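Local atomic coordinates of MHC class I protein (Ginglymostoma cirratum, PDB entry 6LUP), a protein that probably presents peptides to T cells at the cell surface, holding them in the groove of its membrane-distal domains, as other MHC class I molecules do. Residues 9-23 with 65-77. Sequence-based numbering, arbitrary orientation.
Sequences FTWSTAGSGIPEFVA and LRGWEPWGKANID
Trp-11 lies flat between Gly-72 of the helix and Phe-21 of the neighbouring strand. Gly-72 CA sits 3.2 Å from the centroid of the five-membered indole ring, only 4° off its normal, a close CH-pi contact; with no side chain between them, glycine lets the helix backbone settle directly onto the indole. With CG anti to the carbonyl carbon (chi1 -66°), Trp-11 lifts its ring from the strand toward the helix, while Phe-21 CE1 lies against the opposite face, offset toward the ring's rim.

Further aromatic contacts extend this core. Trp-71 turns its edge to the six-membered ring of Trp-11 in an offset T-shaped pair, planes at 67°, with Trp-71 CZ3 3.6 Å from Trp-11 CH2. Phe-9 points its edge at the pyrrole face of Trp-68, and branch CD1 of Leu-65 fills the corner among Phe-9, Phe-21 and Ala-23, coming 3.5 Å from Ala-23 CB, where a small methyl fits.

Polar contacts are few. Trp-11 NE1 makes two weak, bent hydrogen bonds at its ring edge, to Trp-68 O (3.0 Å) and Glu-69 O (3.2 Å); Pro-70, lacking an amide hydrogen, kinks the helix here. At the more exposed margin of the contact, Lys-73 NZ meets the syn side of Glu-20 OE2 in a 3.3 Å salt bridge.

Trp-68 and Trp-71 also use their indole NE1 atoms to hydrogen-bond the backbone of the bound peptide. Helix 55-82 thus rests on strands 3-12 and 21-27 as one wall over the floor of the MHC class I peptide-binding groove.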
loop_
_atom_site.group_PDB
_atom_site.type_symbol
_atom_site.label_atom_id
_atom_site.label_comp_id
_atom_site.label_asym_id
_atom_site.label_seq_id
_atom_site.Cartn_x
_atom_site.Cartn_y
_atom_site.Cartn_z
ATOM N N PHE A 9 -3.045 6.091 -9.022
ATOM C CA PHE A 9 -3.371 5.671 -10.379
ATOM C C PHE A 9 -2.161 4.996 -11.007
ATOM O O PHE A 9 -1.066 5.560 -10.996
ATOM C CB PHE A 9 -3.721 6.880 -11.251
ATOM C CG PHE A 9 -4.883 7.701 -10.762
ATOM C CD1 PHE A 9 -4.775 8.494 -9.623
ATOM C CD2 PHE A 9 -6.067 7.737 -11.484
ATOM C CE1 PHE A 9 -5.844 9.274 -9.196
ATOM C CE2 PHE A 9 -7.139 8.517 -11.066
ATOM C CZ PHE A 9 -7.031 9.284 -9.919
ATOM N N THR A 10 -2.353 3.800 -11.561
ATOM C CA THR A 10 -1.286 3.124 -12.297
ATOM C C THR A 10 -1.745 2.743 -13.700
ATOM O O THR A 10 -2.725 2.011 -13.864
ATOM C CB THR A 10 -0.772 1.868 -11.564
ATOM O OG1 THR A 10 -0.340 2.223 -10.249
ATOM C CG2 THR A 10 0.397 1.237 -12.313
ATOM N N TRP A 11 -1.034 3.259 -14.699
ATOM C CA TRP A 11 -1.205 2.838 -16.084
ATOM C C TRP A 11 -0.028 1.962 -16.497
ATOM O O TRP A 11 1.133 2.367 -16.382
ATOM C CB TRP A 11 -1.299 4.041 -17.019
ATOM C CG TRP A 11 -2.513 4.898 -16.828
ATOM C CD1 TRP A 11 -3.700 4.792 -17.491
ATOM C CD2 TRP A 11 -2.653 6.006 -15.928
ATOM N NE1 TRP A 11 -4.575 5.762 -17.061
ATOM C CE2 TRP A 11 -3.960 6.521 -16.102
ATOM C CE3 TRP A 11 -1.806 6.616 -14.993
ATOM C CZ2 TRP A 11 -4.440 7.617 -15.372
ATOM C CZ3 TRP A 11 -2.283 7.708 -14.272
ATOM C CH2 TRP A 11 -3.590 8.196 -14.467
ATOM N N SER A 12 -0.334 0.756 -16.965
ATOM C CA SER A 12 0.684 -0.172 -17.458
ATOM C C SER A 12 0.534 -0.416 -18.946
ATOM O O SER A 12 -0.573 -0.385 -19.485
ATOM C CB SER A 12 0.610 -1.512 -16.724
ATOM O OG SER A 12 0.900 -1.357 -15.350
ATOM N N THR A 13 1.657 -0.674 -19.602
ATOM C CA THR A 13 1.663 -1.029 -21.010
ATOM C C THR A 13 0.859 -2.311 -21.222
ATOM O O THR A 13 0.837 -3.189 -20.354
ATOM C CB THR A 13 3.106 -1.206 -21.527
ATOM O OG1 THR A 13 3.093 -1.310 -22.954
ATOM C CG2 THR A 13 3.754 -2.450 -20.936
ATOM N N ALA A 14 0.178 -2.407 -22.360
ATOM C CA ALA A 14 -0.563 -3.617 -22.691
ATOM C C ALA A 14 0.395 -4.801 -22.629
ATOM O O ALA A 14 1.378 -4.862 -23.375
ATOM C CB ALA A 14 -1.194 -3.500 -24.069
ATOM N N GLY A 15 0.111 -5.729 -21.721
ATOM C CA GLY A 15 1.059 -6.783 -21.394
ATOM C C GLY A 15 0.455 -7.779 -20.433
ATOM O O GLY A 15 -0.768 -7.872 -20.309
ATOM N N SER A 16 1.315 -8.518 -19.741
ATOM C CA SER A 16 0.866 -9.677 -18.969
ATOM C C SER A 16 0.378 -9.371 -17.554
ATOM O O SER A 16 0.995 -8.596 -16.818
ATOM C CB SER A 16 1.949 -10.768 -18.940
ATOM O OG SER A 16 1.947 -11.525 -20.143
ATOM N N GLY A 17 -0.748 -9.995 -17.204
ATOM C CA GLY A 17 -1.208 -10.107 -15.822
ATOM C C GLY A 17 -2.037 -8.950 -15.314
ATOM O O GLY A 17 -3.173 -9.133 -14.863
ATOM N N ILE A 18 -1.462 -7.756 -15.389
ATOM C CA ILE A 18 -2.060 -6.572 -14.794
ATOM C C ILE A 18 -2.947 -5.830 -15.797
ATOM O O ILE A 18 -2.572 -5.693 -16.967
ATOM C CB ILE A 18 -0.956 -5.675 -14.166
ATOM C CG1 ILE A 18 -0.470 -6.283 -12.835
ATOM C CG2 ILE A 18 -1.401 -4.227 -13.978
ATOM C CD1 ILE A 18 -1.555 -6.557 -11.801
ATOM N N PRO A 19 -4.144 -5.384 -15.348
ATOM C CA PRO A 19 -4.997 -4.501 -16.146
ATOM C C PRO A 19 -4.247 -3.232 -16.538
ATOM O O PRO A 19 -3.439 -2.731 -15.756
ATOM C CB PRO A 19 -6.140 -4.157 -15.188
ATOM C CG PRO A 19 -6.206 -5.313 -14.255
ATOM C CD PRO A 19 -4.784 -5.753 -14.070
ATOM N N GLU A 20 -4.515 -2.726 -17.739
ATOM C CA GLU A 20 -3.803 -1.559 -18.284
ATOM C C GLU A 20 -3.931 -0.290 -17.430
ATOM O O GLU A 20 -3.077 0.603 -17.493
ATOM C CB GLU A 20 -4.270 -1.275 -19.712
ATOM C CG GLU A 20 -3.969 -2.387 -20.703
ATOM C CD GLU A 20 -4.381 -2.026 -22.114
ATOM O OE1 GLU A 20 -5.216 -2.752 -22.692
ATOM O OE2 GLU A 20 -3.883 -1.011 -22.646
ATOM N N PHE A 21 -5.010 -0.221 -16.651
ATOM C CA PHE A 21 -5.248 0.866 -15.723
ATOM C C PHE A 21 -5.869 0.322 -14.448
ATOM O O PHE A 21 -6.831 -0.442 -14.488
ATOM C CB PHE A 21 -6.165 1.915 -16.353
ATOM C CG PHE A 21 -6.457 3.094 -15.459
ATOM C CD1 PHE A 21 -5.438 3.711 -14.732
ATOM C CD2 PHE A 21 -7.749 3.602 -15.363
ATOM C CE1 PHE A 21 -5.707 4.798 -13.917
ATOM C CE2 PHE A 21 -8.023 4.694 -14.555
ATOM C CZ PHE A 21 -7.002 5.294 -13.831
ATOM N N VAL A 22 -5.295 0.716 -13.319
ATOM C CA VAL A 22 -5.845 0.397 -12.008
ATOM C C VAL A 22 -5.653 1.581 -11.064
ATOM O O VAL A 22 -4.546 2.108 -10.917
ATOM C CB VAL A 22 -5.263 -0.912 -11.421
ATOM C CG1 VAL A 22 -3.752 -0.955 -11.573
ATOM C CG2 VAL A 22 -5.668 -1.087 -9.963
ATOM N N ALA A 23 -6.753 2.005 -10.453
ATOM C CA ALA A 23 -6.732 3.071 -9.467
ATOM C C ALA A 23 -7.335 2.595 -8.157
ATOM O O ALA A 23 -8.257 1.774 -8.141
ATOM C CB ALA A 23 -7.481 4.284 -9.984
ATOM N N LEU A 65 -13.099 8.316 -13.640
ATOM C CA LEU A 65 -12.035 7.357 -13.880
ATOM C C LEU A 65 -12.003 6.912 -15.337
ATOM O O LEU A 65 -10.939 6.591 -15.872
ATOM C CB LEU A 65 -12.152 6.168 -12.924
ATOM C CG LEU A 65 -11.407 6.257 -11.581
ATOM C CD1 LEU A 65 -9.903 6.153 -11.775
ATOM C CD2 LEU A 65 -11.739 7.530 -10.815
ATOM N N ARG A 66 -13.167 6.926 -15.982
ATOM C CA ARG A 66 -13.238 6.649 -17.411
ATOM C C ARG A 66 -12.505 7.696 -18.234
ATOM O O ARG A 66 -11.979 7.382 -19.294
ATOM C CB ARG A 66 -14.683 6.502 -17.874
ATOM C CG ARG A 66 -15.217 5.102 -17.646
ATOM C CD ARG A 66 -16.727 5.068 -17.720
ATOM N NE ARG A 66 -17.240 3.741 -17.409
ATOM C CZ ARG A 66 -18.437 3.299 -17.772
ATOM N NH1 ARG A 66 -19.252 4.074 -18.477
ATOM N NH2 ARG A 66 -18.815 2.072 -17.438
ATOM N N GLY A 67 -12.471 8.932 -17.740
ATOM C CA GLY A 67 -11.693 9.996 -18.370
ATOM C C GLY A 67 -10.202 9.797 -18.155
ATOM O O GLY A 67 -9.394 10.060 -19.053
ATOM N N TRP A 68 -9.836 9.327 -16.963
ATOM C CA TRP A 68 -8.433 9.085 -16.624
ATOM C C TRP A 68 -7.841 7.907 -17.397
ATOM O O TRP A 68 -6.651 7.900 -17.697
ATOM C CB TRP A 68 -8.265 8.836 -15.120
ATOM C CG TRP A 68 -8.311 10.067 -14.252
ATOM C CD1 TRP A 68 -9.288 10.400 -13.355
ATOM C CD2 TRP A 68 -7.331 11.114 -14.179
ATOM N NE1 TRP A 68 -8.983 11.592 -12.736
ATOM C CE2 TRP A 68 -7.788 12.052 -13.223
ATOM C CE3 TRP A 68 -6.119 11.356 -14.833
ATOM C CZ2 TRP A 68 -7.075 13.206 -12.900
ATOM C CZ3 TRP A 68 -5.409 12.510 -14.517
ATOM C CH2 TRP A 68 -5.891 13.419 -13.557
ATOM N N GLU A 69 -8.680 6.919 -17.712
ATOM C CA GLU A 69 -8.222 5.654 -18.304
ATOM C C GLU A 69 -7.473 5.813 -19.636
ATOM O O GLU A 69 -6.334 5.344 -19.755
ATOM C CB GLU A 69 -9.378 4.655 -18.435
ATOM C CG GLU A 69 -8.963 3.314 -19.026
ATOM C CD GLU A 69 -10.123 2.351 -19.221
ATOM O OE1 GLU A 69 -11.147 2.463 -18.506
ATOM O OE2 GLU A 69 -10.005 1.466 -20.093
ATOM N N PRO A 70 -8.099 6.458 -20.643
ATOM C CA PRO A 70 -7.364 6.674 -21.890
ATOM C C PRO A 70 -6.183 7.635 -21.719
ATOM O O PRO A 70 -5.135 7.430 -22.341
ATOM C CB PRO A 70 -8.421 7.273 -22.828
ATOM C CG PRO A 70 -9.491 7.799 -21.933
ATOM C CD PRO A 70 -9.509 6.868 -20.766
ATOM N N TRP A 71 -6.353 8.649 -20.869
ATOM C CA TRP A 71 -5.346 9.689 -20.652
ATOM C C TRP A 71 -3.951 9.107 -20.413
ATOM O O TRP A 71 -3.004 9.413 -21.144
ATOM C CB TRP A 71 -5.759 10.588 -19.485
ATOM C CG TRP A 71 -4.792 11.709 -19.173
ATOM C CD1 TRP A 71 -4.647 12.884 -19.855
ATOM C CD2 TRP A 71 -3.856 11.758 -18.089
ATOM N NE1 TRP A 71 -3.678 13.661 -19.265
ATOM C CE2 TRP A 71 -3.175 12.994 -18.180
ATOM C CE3 TRP A 71 -3.523 10.878 -17.054
ATOM C CZ2 TRP A 71 -2.177 13.371 -17.277
ATOM C CZ3 TRP A 71 -2.529 11.254 -16.150
ATOM C CH2 TRP A 71 -1.868 12.491 -16.272
ATOM N N GLY A 72 -3.843 8.255 -19.399
ATOM C CA GLY A 72 -2.574 7.642 -19.037
ATOM C C GLY A 72 -1.987 6.740 -20.107
ATOM O O GLY A 72 -0.769 6.686 -20.266
ATOM N N LYS A 73 -2.845 6.026 -20.836
ATOM C CA LYS A 73 -2.376 5.219 -21.955
ATOM C C LYS A 73 -1.759 6.112 -23.030
ATOM O O LYS A 73 -0.657 5.839 -23.506
ATOM C CB LYS A 73 -3.483 4.333 -22.535
ATOM C CG LYS A 73 -2.941 3.281 -23.497
ATOM C CD LYS A 73 -3.832 2.051 -23.600
ATOM C CE LYS A 73 -4.639 2.024 -24.887
ATOM N NZ LYS A 73 -5.124 0.646 -25.186
ATOM N N ALA A 74 -2.458 7.189 -23.390
ATOM C CA ALA A 74 -1.925 8.175 -24.329
ATOM C C ALA A 74 -0.568 8.686 -23.849
ATOM O O ALA A 74 0.364 8.846 -24.644
ATOM C CB ALA A 74 -2.897 9.327 -24.504
ATOM N N ASN A 75 -0.465 8.917 -22.541
ATOM C CA ASN A 75 0.773 9.374 -21.922
ATOM C C ASN A 75 1.959 8.453 -22.201
ATOM O O ASN A 75 3.034 8.935 -22.555
ATOM C CB ASN A 75 0.594 9.572 -20.411
ATOM C CG ASN A 75 -0.179 10.835 -20.065
ATOM O OD1 ASN A 75 -0.289 11.198 -18.892
ATOM N ND2 ASN A 75 -0.712 11.515 -21.077
ATOM N N ILE A 76 1.767 7.140 -22.065
ATOM C CA ILE A 76 2.882 6.200 -22.241
ATOM C C ILE A 76 3.471 6.281 -23.648
ATOM O O ILE A 76 4.684 6.173 -23.813
ATOM C CB ILE A 76 2.551 4.733 -21.840
ATOM C CG1 ILE A 76 1.626 4.058 -22.861
ATOM C CG2 ILE A 76 1.976 4.673 -20.427
ATOM C CD1 ILE A 76 1.602 2.542 -22.789
ATOM N N ASP A 77 2.615 6.503 -24.646
ATOM C CA ASP A 77 3.072 6.689 -26.022
ATOM C C ASP A 77 3.748 8.040 -26.214
ATOM O O ASP A 77 4.758 8.133 -26.907
ATOM C CB ASP A 77 1.922 6.531 -27.021
ATOM C CG ASP A 77 1.465 5.090 -27.164
ATOM O OD1 ASP A 77 0.609 4.653 -26.362
ATOM O OD2 ASP A 77 1.956 4.396 -28.085
#